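Local coordinates for protein tricorn protease (Thermoplasma acidophilum, PDB 1K32) that cleaves peptides as a serine protease in a hexameric assembly, probably acting downstream of the proteasome in protein degradation, at residues F29-D33 and D34-H38; R138-D142 and G143-V147; S230-L233 and D234-L238; C699-R702 and Y703-S706; E1008-P1011 and H1012-L1015. All coordinates share one frame; numbering follows the deposited sequence.

Overall arrangement
Contacts 1, 2 and 3 lie at strand connections in different four-stranded antiparallel sheets. Contacts 4 and 5 are starts of helices. Contacts 1 and 4 are buried, and they meet through Asp33 and Thr701, their centres about 13 Å apart. Contacts 2, 3 and 5 are only partly buried; contact 3 has the most exposed residues. The chemistry follows place. Contact 1 adds aromatic and sulfur packing to its hairpin bonds. Contact 2 has polar pairs beside a beta bulge, and contact 3 folds a carboxylate onto a turn. In both contacts 4 and 5 an aspartate accepts from the N-cap N-H, but only contact 5 adds a tyrosine stack.

Contact 1 (F29-D33 and D34-H38); sequences FVCCD and DLWEH
Trp36 turns its indole back along the hairpin and donates to the backbone of Cys31. Trp36 NE1 lies 3.0 Å from Cys31 O, which sits at the ring edge close to the indole plane. Cys31 O also accepts from Asp34 N, at 3.1 Å. The two donors come from opposite faces of the Cys31 carbonyl plane, so two bonds grip this one oxygen. The Cys31 amide is satisfied as well, since Cys31 N donates to Asp34 O at 3.0 Å. Further along, Trp36 N reaches Phe29 O at 2.8 Å. Phe29 N returns the bond to Trp36 O at 3.1 Å.

These bonds close a beta hairpin with a two-residue loop, a type I' turn from Cys31 to Asp34. Strands 26-31 and 34-39 are the inner pair of a four-stranded antiparallel sheet, consistent with one blade of a beta propeller.

Phe29, Cys31, Asp34 and Trp36 share one face of the sheet. Phe29 CG stands between its own backbone N and carbonyl carbon (chi1 59°), which brings the ring against Trp36. There Trp36 CB lies over one face of the phenyl ring, 3.5 Å from Phe29 CZ. The phenyl and indole planes differ by only 3°, but the rings are slid apart and barely overlap. Cys31 SG makes an oblique sulfur-aromatic contact with the five-membered ring of Trp36.

Both turn acids find partners beyond the hairpin. Asp34 OD1 forms a salt bridge with Lys47 NZ, and Asp33 OD2 is hydrogen-bonded to Thr701 OG1. On the other sheet face, Val30 and Leu35 pack against Ile55 of strand 54-60.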
loop_
_atom_site.group_PDB
_atom_site.type_symbol
_atom_site.label_atom_id
_atom_site.label_comp_id
_atom_site.label_asym_id
_atom_site.label_seq_id
_atom_site.Cartn_x
_atom_site.Cartn_y
_atom_site.Cartn_z
ATOM N N PHE A 29 54.023 40.381 -23.014
ATOM C CA PHE A 29 54.351 39.224 -22.210
ATOM C C PHE A 29 53.169 38.898 -21.323
ATOM O O PHE A 29 52.225 39.677 -21.222
ATOM C CB PHE A 29 55.604 39.520 -21.354
ATOM C CG PHE A 29 55.444 40.699 -20.429
ATOM C CD1 PHE A 29 54.842 40.547 -19.178
ATOM C CD2 PHE A 29 55.828 41.975 -20.836
ATOM C CE1 PHE A 29 54.618 41.648 -18.350
ATOM C CE2 PHE A 29 55.607 43.088 -20.012
ATOM C CZ PHE A 29 54.998 42.920 -18.768
ATOM N N VAL A 30 53.231 37.735 -20.682
ATOM C CA VAL A 30 52.163 37.307 -19.803
ATOM C C VAL A 30 52.561 37.513 -18.351
ATOM O O VAL A 30 53.713 37.294 -17.967
ATOM C CB VAL A 30 51.817 35.810 -20.013
ATOM C CG1 VAL A 30 50.765 35.392 -19.003
ATOM C CG2 VAL A 30 51.298 35.568 -21.454
ATOM N N CYS A 31 51.599 37.965 -17.558
ATOM C CA CYS A 31 51.794 38.185 -16.131
ATOM C C CYS A 31 50.424 38.000 -15.512
ATOM O O CYS A 31 49.467 38.662 -15.927
ATOM C CB CYS A 31 52.308 39.605 -15.849
ATOM S SG CYS A 31 52.431 39.990 -14.086
ATOM N N CYS A 32 50.336 37.109 -14.527
ATOM C CA CYS A 32 49.075 36.795 -13.860
ATOM C C CYS A 32 48.023 36.301 -14.870
ATOM O O CYS A 32 46.840 36.639 -14.774
ATOM C CB CYS A 32 48.533 38.012 -13.092
ATOM S SG CYS A 32 49.506 38.541 -11.654
ATOM N N ASP A 33 48.474 35.505 -15.838
ATOM C CA ASP A 33 47.594 34.921 -16.853
ATOM C C ASP A 33 47.034 35.928 -17.861
ATOM O O ASP A 33 46.321 35.552 -18.782
ATOM C CB ASP A 33 46.424 34.201 -16.176
ATOM C CG ASP A 33 46.869 33.260 -15.071
ATOM O OD1 ASP A 33 45.986 32.730 -14.366
ATOM O OD2 ASP A 33 48.091 33.044 -14.907
ATOM N N ASP A 34 47.350 37.206 -17.687
ATOM C CA ASP A 34 46.859 38.237 -18.597
ATOM C C ASP A 34 47.988 38.719 -19.510
ATOM O O ASP A 34 49.150 38.411 -19.278
ATOM C CB ASP A 34 46.275 39.396 -17.787
ATOM C CG ASP A 34 44.962 39.024 -17.097
ATOM O OD1 ASP A 34 44.634 39.617 -16.056
ATOM O OD2 ASP A 34 44.249 38.147 -17.609
ATOM N N LEU A 35 47.645 39.470 -20.549
ATOM C CA LEU A 35 48.640 39.965 -21.493
ATOM C C LEU A 35 49.002 41.406 -21.178
ATOM O O LEU A 35 48.127 42.239 -20.953
ATOM C CB LEU A 35 48.102 39.891 -22.933
ATOM C CG LEU A 35 49.004 39.439 -24.091
ATOM C CD1 LEU A 35 48.563 40.148 -25.375
ATOM C CD2 LEU A 35 50.469 39.710 -23.791
ATOM N N TRP A 36 50.293 41.706 -21.187
ATOM C CA TRP A 36 50.747 43.062 -20.895
ATOM C C TRP A 36 51.622 43.589 -22.022
ATOM O O TRP A 36 52.160 42.816 -22.816
ATOM C CB TRP A 36 51.567 43.094 -19.594
ATOM C CG TRP A 36 50.817 42.715 -18.354
ATOM C CD1 TRP A 36 50.378 41.466 -18.009
ATOM C CD2 TRP A 36 50.442 43.584 -17.275
ATOM N NE1 TRP A 36 49.761 41.503 -16.783
ATOM C CE2 TRP A 36 49.786 42.790 -16.310
ATOM C CE3 TRP A 36 50.595 44.956 -17.033
ATOM C CZ2 TRP A 36 49.283 43.322 -15.119
ATOM C CZ3 TRP A 36 50.091 45.489 -15.845
ATOM C CH2 TRP A 36 49.444 44.669 -14.903
ATOM N N GLU A 37 51.776 44.908 -22.083
ATOM C CA GLU A 37 52.620 45.519 -23.099
ATOM C C GLU A 37 53.574 46.491 -22.412
ATOM O O GLU A 37 53.170 47.280 -21.558
ATOM C CB GLU A 37 51.787 46.254 -24.164
ATOM C CG GLU A 37 52.577 46.509 -25.437
ATOM C CD GLU A 37 51.801 47.247 -26.515
ATOM O OE1 GLU A 37 51.699 48.490 -26.434
ATOM O OE2 GLU A 37 51.290 46.583 -27.446
ATOM N N HIS A 38 54.847 46.410 -22.779
ATOM C CA HIS A 38 55.867 47.269 -22.207
ATOM C C HIS A 38 56.606 48.017 -23.315
ATOM O O HIS A 38 57.037 47.424 -24.300
ATOM C CB HIS A 38 56.842 46.420 -21.383
ATOM C CG HIS A 38 57.956 47.204 -20.765
ATOM N ND1 HIS A 38 59.240 47.199 -21.271
ATOM C CD2 HIS A 38 57.976 48.028 -19.692
ATOM C CE1 HIS A 38 60.001 47.987 -20.531
ATOM N NE2 HIS A 38 59.260 48.502 -19.567
#

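Contact 2 (R138-D142 and G143-V147); sequences RVEND and GINFV
Gly143 brings its backbone against Val139, with Gly143 N 3.5 Å from Val139 CG1. Its N-H makes a weak bond to Glu140 O. Its phi is positive (98°), a conformation that suits glycine.

Ile144 comes next. Ile144 N donates to Asn141 O at 3.2 Å, approaching from above the carbonyl plane, and makes a second, weak bond to Glu140 O. Ile144 CG1 rests 3.4 Å from Asn141 CB.

Ile144 and Asn145 both face Glu140, which makes a classic beta bulge at the end of the hairpin. Asn145 N adds one more weak bond to Glu140 O. In return Glu140 N donates to Asn145 O at 3.1 Å. The two side chains lie alongside each other, pointing the same way. Asn145 CG is anti to its backbone N (chi1 -178°), and this sets ND2 beside the carboxylate. Asn145 ND2 meets Glu140 OE2 at 2.9 Å, from 44° above the carboxylate plane.

Phe146 lies beside Val139 on the other sheet face, with Phe146 CE2 4.1 Å from Val139 CG2.

Val147 closes the pairing. Arg138 N donates to Val147 O at 2.7 Å, and Val147 N to Arg138 O at 3.0 Å. Val147 CB sits over one face of the Arg138 guanidinium, while its CG2 touches the Glu140 carboxylate.

Strand 145-148 is an edge strand of its four-stranded sheet within this chain, paired to strand 135-140. Phe146 reaches Ile122 of strand 120-124 and meets Tyr796 of helix 795-800 edge-to-face. Ile144 O and Asn145 OD1 bond to Tyr750 and Leu745 of strands 749-755 and 741-746.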
loop_
_atom_site.group_PDB
_atom_site.type_symbol
_atom_site.label_atom_id
_atom_site.label_comp_id
_atom_site.label_asym_id
_atom_site.label_seq_id
_atom_site.Cartn_x
_atom_site.Cartn_y
_atom_site.Cartn_z
ATOM N N ARG A 138 46.207 28.118 -42.932
ATOM C CA ARG A 138 46.287 29.564 -43.082
ATOM C C ARG A 138 44.897 30.035 -42.684
ATOM O O ARG A 138 43.908 29.477 -43.145
ATOM C CB ARG A 138 46.557 29.982 -44.528
ATOM C CG ARG A 138 46.471 31.489 -44.697
ATOM C CD ARG A 138 46.948 31.989 -46.052
ATOM N NE ARG A 138 46.115 31.509 -47.153
ATOM C CZ ARG A 138 46.367 30.405 -47.840
ATOM N NH1 ARG A 138 45.563 30.032 -48.822
ATOM N NH2 ARG A 138 47.440 29.684 -47.547
ATOM N N VAL A 139 44.818 31.044 -41.825
ATOM C CA VAL A 139 43.526 31.538 -41.386
ATOM C C VAL A 139 42.999 32.610 -42.339
ATOM O O VAL A 139 43.750 33.479 -42.795
ATOM C CB VAL A 139 43.604 32.132 -39.965
ATOM C CG1 VAL A 139 42.208 32.583 -39.518
ATOM C CG2 VAL A 139 44.184 31.089 -38.994
ATOM N N GLU A 140 41.701 32.552 -42.617
ATOM C CA GLU A 140 41.075 33.507 -43.512
ATOM C C GLU A 140 39.837 34.141 -42.882
ATOM O O GLU A 140 39.077 33.483 -42.164
ATOM C CB GLU A 140 40.685 32.825 -44.837
ATOM C CG GLU A 140 41.863 32.353 -45.683
ATOM C CD GLU A 140 41.456 31.789 -47.053
ATOM O OE1 GLU A 140 42.295 31.795 -47.968
ATOM O OE2 GLU A 140 40.315 31.327 -47.224
ATOM N N ASN A 141 39.649 35.429 -43.163
ATOM C CA ASN A 141 38.491 36.169 -42.677
ATOM C C ASN A 141 38.258 35.947 -41.202
ATOM O O ASN A 141 37.143 35.617 -40.795
ATOM C CB ASN A 141 37.226 35.728 -43.415
ATOM C CG ASN A 141 37.339 35.874 -44.892
ATOM O OD1 ASN A 141 37.556 36.976 -45.391
ATOM N ND2 ASN A 141 37.185 34.766 -45.621
ATOM N N ASP A 142 39.304 36.110 -40.403
ATOM C CA ASP A 142 39.191 35.933 -38.967
ATOM C C ASP A 142 38.539 34.621 -38.538
ATOM O O ASP A 142 37.714 34.609 -37.623
ATOM C CB ASP A 142 38.412 37.101 -38.366
ATOM C CG ASP A 142 39.084 38.440 -38.613
ATOM O OD1 ASP A 142 38.452 39.473 -38.317
ATOM O OD2 ASP A 142 40.235 38.462 -39.105
ATOM N N GLY A 143 38.898 33.517 -39.188
ATOM C CA GLY A 143 38.327 32.235 -38.801
ATOM C C GLY A 143 37.143 31.712 -39.604
ATOM O O GLY A 143 36.627 30.648 -39.296
ATOM N N ILE A 144 36.710 32.439 -40.630
ATOM C CA ILE A 144 35.578 31.977 -41.441
ATOM C C ILE A 144 35.958 30.707 -42.192
ATOM O O ILE A 144 35.131 29.817 -42.403
ATOM C CB ILE A 144 35.134 33.037 -42.505
ATOM C CG1 ILE A 144 34.613 34.308 -41.821
ATOM C CG2 ILE A 144 34.051 32.438 -43.429
ATOM C CD1 ILE A 144 33.279 34.153 -41.091
ATOM N N ASN A 145 37.221 30.625 -42.584
ATOM C CA ASN A 145 37.708 29.483 -43.342
ATOM C C ASN A 145 39.160 29.161 -42.984
ATOM O O ASN A 145 39.934 30.047 -42.626
ATOM C CB ASN A 145 37.585 29.794 -44.845
ATOM C CG ASN A 145 38.015 28.634 -45.732
ATOM O OD1 ASN A 145 37.442 27.542 -45.679
ATOM N ND2 ASN A 145 39.026 28.871 -46.561
ATOM N N PHE A 146 39.524 27.889 -43.063
ATOM C CA PHE A 146 40.891 27.482 -42.755
ATOM C C PHE A 146 41.408 26.681 -43.931
ATOM O O PHE A 146 40.767 25.728 -44.382
ATOM C CB PHE A 146 40.953 26.635 -41.481
ATOM C CG PHE A 146 40.460 27.343 -40.261
ATOM C CD1 PHE A 146 39.095 27.434 -39.998
ATOM C CD2 PHE A 146 41.354 27.968 -39.394
ATOM C CE1 PHE A 146 38.633 28.137 -38.886
ATOM C CE2 PHE A 146 40.903 28.672 -38.288
ATOM C CZ PHE A 146 39.544 28.761 -38.025
ATOM N N VAL A 147 42.571 27.080 -44.425
ATOM C CA VAL A 147 43.179 26.432 -45.566
ATOM C C VAL A 147 44.390 25.635 -45.103
ATOM O O VAL A 147 45.365 26.205 -44.623
ATOM C CB VAL A 147 43.645 27.474 -46.611
ATOM C CG1 VAL A 147 44.242 26.766 -47.796
ATOM C CG2 VAL A 147 42.471 28.381 -47.028
#

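Contact 3 (S230-L233 and D234-L238); sequences STDL and DGKDL
The Asp232 carboxylate folds over the turn toward Lys236. A chi1 of 51° tucks its CG in over the backbone, flanked by N and the carbonyl carbon, and aims OD1 at the following amides. Lys236 N donates to Asp232 OD1 at 2.9 Å, from 48° above the carboxylate plane. A bond from Asp234 N to the same oxygen is doubtful. The side chains of Asp232 and Asp234 point the same way, with their carboxylate planes at right angles. Lys236 CB lies 3.4 Å from Asp232 OD2.

A type I turn runs from Asp232 to Gly235. Asp232 O accepts from Gly235 N at 2.8 Å and from Thr231 OG1 at 3.1 Å. These donors approach from opposite faces of the carbonyl plane. Asp232 N donates to Lys236 O at 2.9 Å. With positive phi at Gly235, this is consistent with a G1 bulge. The side chains of Thr231 and Leu238 cross at a slant, with Thr231 CG2 3.8 Å from Leu238 CD1, and both residues pack on Phe218.

Asp237 forms salt bridges with Arg215 and Arg239. The negative charge of Asp232, by contrast, is probably steadied by the backbone N-H of Lys236, just past the turn.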
loop_
_atom_site.group_PDB
_atom_site.type_symbol
_atom_site.label_atom_id
_atom_site.label_comp_id
_atom_site.label_asym_id
_atom_site.label_seq_id
_atom_site.Cartn_x
_atom_site.Cartn_y
_atom_site.Cartn_z
ATOM N N SER A 230 72.472 28.833 -32.677
ATOM C CA SER A 230 72.019 29.216 -34.007
ATOM C C SER A 230 72.819 28.463 -35.067
ATOM O O SER A 230 73.899 27.926 -34.783
ATOM C CB SER A 230 72.146 30.732 -34.221
ATOM O OG SER A 230 73.490 31.122 -34.432
ATOM N N THR A 231 72.260 28.396 -36.273
ATOM C CA THR A 231 72.912 27.745 -37.405
ATOM C C THR A 231 72.555 28.566 -38.637
ATOM O O THR A 231 71.720 29.463 -38.558
ATOM C CB THR A 231 72.394 26.302 -37.641
ATOM O OG1 THR A 231 70.999 26.337 -37.985
ATOM C CG2 THR A 231 72.600 25.434 -36.394
ATOM N N ASP A 232 73.185 28.279 -39.772
ATOM C CA ASP A 232 72.820 28.988 -40.990
ATOM C C ASP A 232 71.591 28.240 -41.507
ATOM O O ASP A 232 71.222 27.214 -40.938
ATOM C CB ASP A 232 73.951 28.960 -42.025
ATOM C CG ASP A 232 74.482 27.560 -42.294
ATOM O OD1 ASP A 232 73.687 26.606 -42.442
ATOM O OD2 ASP A 232 75.719 27.421 -42.379
ATOM N N LEU A 233 70.967 28.732 -42.572
ATOM C CA LEU A 233 69.772 28.089 -43.111
ATOM C C LEU A 233 70.001 26.677 -43.645
ATOM O O LEU A 233 69.080 26.033 -44.143
ATOM C CB LEU A 233 69.150 28.967 -44.193
ATOM C CG LEU A 233 68.616 30.300 -43.671
ATOM C CD1 LEU A 233 67.934 31.062 -44.804
ATOM C CD2 LEU A 233 67.639 30.050 -42.538
ATOM N N ASP A 234 71.230 26.197 -43.508
ATOM C CA ASP A 234 71.607 24.867 -43.958
ATOM C C ASP A 234 71.817 23.970 -42.736
ATOM O O ASP A 234 72.181 22.804 -42.858
ATOM C CB ASP A 234 72.906 24.960 -44.752
ATOM C CG ASP A 234 72.999 23.927 -45.841
ATOM O OD1 ASP A 234 73.145 22.723 -45.522
ATOM O OD2 ASP A 234 72.922 24.335 -47.024
ATOM N N GLY A 235 71.597 24.530 -41.553
ATOM C CA GLY A 235 71.780 23.764 -40.337
ATOM C C GLY A 235 73.239 23.612 -39.947
ATOM O O GLY A 235 73.557 22.898 -39.003
ATOM N N LYS A 236 74.127 24.291 -40.668
ATOM C CA LYS A 236 75.561 24.220 -40.399
ATOM C C LYS A 236 76.069 25.403 -39.575
ATOM O O LYS A 236 75.321 26.327 -39.252
ATOM C CB LYS A 236 76.338 24.180 -41.719
ATOM C CG LYS A 236 75.875 23.128 -42.706
ATOM C CD LYS A 236 76.077 21.728 -42.164
ATOM C CE LYS A 236 75.577 20.688 -43.151
ATOM N NZ LYS A 236 75.581 19.334 -42.540
ATOM N N ASP A 237 77.357 25.361 -39.244
ATOM C CA ASP A 237 78.009 26.430 -38.488
ATOM C C ASP A 237 77.343 26.698 -37.142
ATOM O O ASP A 237 77.028 27.842 -36.818
ATOM C CB ASP A 237 78.007 27.721 -39.313
ATOM C CG ASP A 237 78.853 28.814 -38.686
ATOM O OD1 ASP A 237 78.646 29.993 -39.032
ATOM O OD2 ASP A 237 79.731 28.491 -37.852
ATOM N N LEU A 238 77.145 25.649 -36.356
ATOM C CA LEU A 238 76.497 25.785 -35.056
ATOM C C LEU A 238 77.246 26.719 -34.116
ATOM O O LEU A 238 78.452 26.579 -33.927
ATOM C CB LEU A 238 76.355 24.410 -34.387
ATOM C CG LEU A 238 75.746 24.377 -32.981
ATOM C CD1 LEU A 238 74.270 24.739 -33.052
ATOM C CD2 LEU A 238 75.920 22.987 -32.382
#

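Contact 4 (C699-R702 and Y703-S706); sequences CKTR and YDLS
A capping box between Thr701 and Asp704 starts helix 702-714, within the C1 domain of the protease. Thr701 is the N-cap. Asp704 N donates to Thr701 OG1 at 3.3 Å, a weak bond. The Thr701 hydroxyl is rotated over its own main chain (chi1 68°), which turns it toward the first turn of the helix. Thr701 OG1 is also hydrogen-bonded to Asp33 OD2 of the hairpin 26-39. The other half of the box is firmer, with Thr701 N 3.1 Å from Asp704 OD1. Lys700 N donates to the same Asp704 OD1 at 2.9 Å.

The two donors use different approaches. Lys700 N meets the anti lone pair of OD1, and Thr701 N comes from 48° above the carboxylate plane. One oxygen thus holds two amides of the incoming loop. The helix start and these amides would probably favour the negative charge of Asp704, while nearby Asp33 would probably oppose it.

Regular helix bonds follow. Leu705 N donates to Thr701 O at 3.1 Å, and Ser706 N to Arg702 O, also at 3.1 Å. Cys699 packs against the base of the capping aspartate, its CB 3.5 Å from Asp704 CB.

Tyr703 packs on Val54 and Asn56 of strand 54-60, while Cys699 and Leu705 touch Phe660 of helix 656-674. Arg702 pairs with Asp976 through NE and with Glu723 through NH1.

The Arg702 side chain bends at its second torsion (chi2 67°) and runs forward along the helix toward Leu705 and Ser706. Leu705 CD1 lies over one face of its guanidinium. The Ser706 backbone meets the edge, with Arg702 NH2 3.5 Å from Ser706 N.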
loop_
_atom_site.group_PDB
_atom_site.type_symbol
_atom_site.label_atom_id
_atom_site.label_comp_id
_atom_site.label_asym_id
_atom_site.label_seq_id
_atom_site.Cartn_x
_atom_site.Cartn_y
_atom_site.Cartn_z
ATOM N N CYS A 699 54.833 34.042 -7.795
ATOM C CA CYS A 699 53.594 33.486 -8.332
ATOM C C CYS A 699 52.346 34.052 -7.676
ATOM O O CYS A 699 52.250 34.136 -6.455
ATOM C CB CYS A 699 53.593 31.965 -8.177
ATOM S SG CYS A 699 54.921 31.144 -9.055
ATOM N N LYS A 700 51.390 34.438 -8.504
ATOM C CA LYS A 700 50.135 34.990 -8.019
ATOM C C LYS A 700 48.956 34.131 -8.455
ATOM O O LYS A 700 47.887 34.208 -7.870
ATOM C CB LYS A 700 49.936 36.407 -8.541
ATOM C CG LYS A 700 50.379 37.496 -7.588
ATOM C CD LYS A 700 51.858 37.444 -7.295
ATOM C CE LYS A 700 52.257 38.589 -6.382
ATOM N NZ LYS A 700 53.699 38.508 -5.996
ATOM N N THR A 701 49.151 33.324 -9.490
ATOM C CA THR A 701 48.076 32.464 -9.977
ATOM C C THR A 701 48.520 31.007 -10.043
ATOM O O THR A 701 49.729 30.696 -10.026
ATOM C CB THR A 701 47.579 32.910 -11.380
ATOM O OG1 THR A 701 48.605 32.667 -12.352
ATOM C CG2 THR A 701 47.224 34.401 -11.370
ATOM N N ARG A 702 47.544 30.110 -10.124
ATOM C CA ARG A 702 47.852 28.688 -10.183
ATOM C C ARG A 702 48.703 28.376 -11.400
ATOM O O ARG A 702 49.509 27.462 -11.361
ATOM C CB ARG A 702 46.581 27.845 -10.215
ATOM C CG ARG A 702 46.844 26.334 -10.268
ATOM C CD ARG A 702 47.498 25.830 -8.977
ATOM N NE ARG A 702 47.841 24.412 -9.052
ATOM C CZ ARG A 702 48.852 23.920 -9.770
ATOM N NH1 ARG A 702 49.091 22.617 -9.787
ATOM N NH2 ARG A 702 49.643 24.736 -10.454
ATOM N N TYR A 703 48.508 29.117 -12.483
ATOM C CA TYR A 703 49.309 28.905 -13.678
ATOM C C TYR A 703 50.779 29.261 -13.423
ATOM O O TYR A 703 51.672 28.555 -13.888
ATOM C CB TYR A 703 48.795 29.738 -14.851
ATOM C CG TYR A 703 49.418 29.306 -16.161
ATOM C CD1 TYR A 703 49.301 27.988 -16.593
ATOM C CD2 TYR A 703 50.138 30.196 -16.954
ATOM C CE1 TYR A 703 49.882 27.557 -17.778
ATOM C CE2 TYR A 703 50.731 29.776 -18.155
ATOM C CZ TYR A 703 50.593 28.450 -18.555
ATOM O OH TYR A 703 51.156 28.000 -19.724
ATOM N N ASP A 704 51.010 30.370 -12.720
ATOM C CA ASP A 704 52.347 30.824 -12.350
ATOM C C ASP A 704 53.049 29.698 -11.591
ATOM O O ASP A 704 54.185 29.345 -11.899
ATOM C CB ASP A 704 52.270 32.042 -11.416
ATOM C CG ASP A 704 51.827 33.302 -12.125
ATOM O OD1 ASP A 704 51.426 34.264 -11.437
ATOM O OD2 ASP A 704 51.887 33.343 -13.371
ATOM N N LEU A 705 52.342 29.140 -10.607
ATOM C CA LEU A 705 52.876 28.067 -9.776
ATOM C C LEU A 705 53.254 26.855 -10.616
ATOM O O LEU A 705 54.265 26.209 -10.354
ATOM C CB LEU A 705 51.854 27.650 -8.711
ATOM C CG LEU A 705 52.391 27.127 -7.361
ATOM C CD1 LEU A 705 51.379 26.173 -6.750
ATOM C CD2 LEU A 705 53.714 26.428 -7.529
ATOM N N SER A 706 52.432 26.547 -11.620
ATOM C CA SER A 706 52.691 25.417 -12.502
ATOM C C SER A 706 54.007 25.592 -13.247
ATOM O O SER A 706 54.803 24.660 -13.350
ATOM C CB SER A 706 51.550 25.273 -13.517
ATOM O OG SER A 706 51.910 24.391 -14.560
#

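Contact 5 (E1008-P1011 and H1012-L1015); sequences EYAP and HDYL
Tyr1009 and Tyr1014 stack face to face in an offset arrangement. Their ring centroids are 3.8 Å apart and the planes differ by 11°. The side chains nevertheless run across each other at about a right angle. Tyr1009 CE1 lies over the centre of the Tyr1014 ring, while Tyr1014 CZ sits toward the rim of the Tyr1009 ring. A CH-pi contact lies close by. The methyl of Ala1010 sits over one face of His1012, with CB 3.5 Å from the ring centroid. With chi1 at 46°, the His1012 ring swings over its own backbone and folds back toward Ala1010.

Hydrogen bonds at the helix start position these groups. Ala1010 is the N-cap of the short helix 1011-1015. Asp1013 reaches back as in the second half of a capping box: Ala1010 N meets the anti lone pair of Asp1013 OD1 at 2.8 Å. Ala1010 O accepts Tyr1014 N in its carbonyl plane at 3.3 Å, and Asp1013 N from above that plane at 2.9 Å. Leu1015 N donates to Pro1011 O at 2.9 Å.

Further out, a water sits 2.6 Å from Tyr1014 OH, in the plane of that ring, and donates weakly to Tyr1009 O. Arg168 also bonds to Tyr1009 O. Ala1010 and Pro1011 rest on Trp188 of strand 186-192. Tyr1009 also packs on Pro1020 and Gln1021 of helix 1020-1032.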
loop_
_atom_site.group_PDB
_atom_site.type_symbol
_atom_site.label_atom_id
_atom_site.label_comp_id
_atom_site.label_asym_id
_atom_site.label_seq_id
_atom_site.Cartn_x
_atom_site.Cartn_y
_atom_site.Cartn_z
ATOM N N GLU A 1008 61.373 8.026 -43.021
ATOM C CA GLU A 1008 60.924 9.347 -42.616
ATOM C C GLU A 1008 59.603 9.639 -43.320
ATOM O O GLU A 1008 59.275 9.039 -44.345
ATOM C CB GLU A 1008 61.925 10.424 -43.051
ATOM C CG GLU A 1008 63.287 10.375 -42.389
ATOM C CD GLU A 1008 63.219 10.656 -40.901
ATOM O OE1 GLU A 1008 62.602 11.676 -40.513
ATOM O OE2 GLU A 1008 63.786 9.856 -40.121
ATOM N N TYR A 1009 58.850 10.570 -42.759
ATOM C CA TYR A 1009 57.594 11.003 -43.343
ATOM C C TYR A 1009 57.842 12.504 -43.509
ATOM O O TYR A 1009 57.473 13.302 -42.657
ATOM C CB TYR A 1009 56.440 10.745 -42.376
ATOM C CG TYR A 1009 55.068 10.687 -43.024
ATOM C CD1 TYR A 1009 54.722 11.545 -44.067
ATOM C CD2 TYR A 1009 54.100 9.798 -42.553
ATOM C CE1 TYR A 1009 53.438 11.523 -44.623
ATOM C CE2 TYR A 1009 52.825 9.765 -43.094
ATOM C CZ TYR A 1009 52.500 10.628 -44.123
ATOM O OH TYR A 1009 51.223 10.597 -44.620
ATOM N N ALA A 1010 58.492 12.873 -44.610
ATOM C CA ALA A 1010 58.837 14.263 -44.892
ATOM C C ALA A 1010 57.653 15.167 -45.240
ATOM O O ALA A 1010 56.590 14.691 -45.624
ATOM C CB ALA A 1010 59.855 14.306 -46.003
ATOM N N PRO A 1011 57.839 16.497 -45.119
ATOM C CA PRO A 1011 56.766 17.443 -45.432
ATOM C C PRO A 1011 56.264 17.258 -46.859
ATOM O O PRO A 1011 55.065 17.306 -47.107
ATOM C CB PRO A 1011 57.429 18.805 -45.218
ATOM C CG PRO A 1011 58.413 18.521 -44.124
ATOM C CD PRO A 1011 59.018 17.209 -44.596
ATOM N N HIS A 1012 57.183 17.027 -47.794
ATOM C CA HIS A 1012 56.793 16.840 -49.183
ATOM C C HIS A 1012 56.001 15.557 -49.383
ATOM O O HIS A 1012 55.287 15.412 -50.374
ATOM C CB HIS A 1012 58.020 16.898 -50.117
ATOM C CG HIS A 1012 59.199 16.105 -49.643
ATOM N ND1 HIS A 1012 59.284 14.735 -49.781
ATOM C CD2 HIS A 1012 60.354 16.494 -49.050
ATOM C CE1 HIS A 1012 60.441 14.317 -49.296
ATOM N NE2 HIS A 1012 61.108 15.365 -48.847
ATOM N N ASP A 1013 56.113 14.628 -48.435
ATOM C CA ASP A 1013 55.351 13.382 -48.515
ATOM C C ASP A 1013 53.901 13.745 -48.216
ATOM O O ASP A 1013 52.985 13.285 -48.891
ATOM C CB ASP A 1013 55.869 12.359 -47.499
ATOM C CG ASP A 1013 57.186 11.736 -47.921
ATOM O OD1 ASP A 1013 58.107 11.628 -47.085
ATOM O OD2 ASP A 1013 57.299 11.343 -49.098
ATOM N N TYR A 1014 53.697 14.580 -47.202
ATOM C CA TYR A 1014 52.348 15.017 -46.855
ATOM C C TYR A 1014 51.774 15.855 -47.990
ATOM O O TYR A 1014 50.597 15.751 -48.295
ATOM C CB TYR A 1014 52.343 15.851 -45.574
ATOM C CG TYR A 1014 52.604 15.050 -44.324
ATOM C CD1 TYR A 1014 53.876 15.002 -43.755
ATOM C CD2 TYR A 1014 51.575 14.348 -43.703
ATOM C CE1 TYR A 1014 54.107 14.274 -42.592
ATOM C CE2 TYR A 1014 51.798 13.614 -42.540
ATOM C CZ TYR A 1014 53.059 13.585 -41.994
ATOM O OH TYR A 1014 53.272 12.891 -40.837
ATOM N N LEU A 1015 52.613 16.683 -48.607
ATOM C CA LEU A 1015 52.174 17.520 -49.717
ATOM C C LEU A 1015 51.671 16.674 -50.879
ATOM O O LEU A 1015 50.671 17.012 -51.495
ATOM C CB LEU A 1015 53.315 18.415 -50.217
ATOM C CG LEU A 1015 53.491 19.787 -49.571
ATOM C CD1 LEU A 1015 54.626 20.531 -50.277
ATOM C CD2 LEU A 1015 52.191 20.583 -49.671
HETATM O O HOH W 1 55.632 13.317 -39.843
#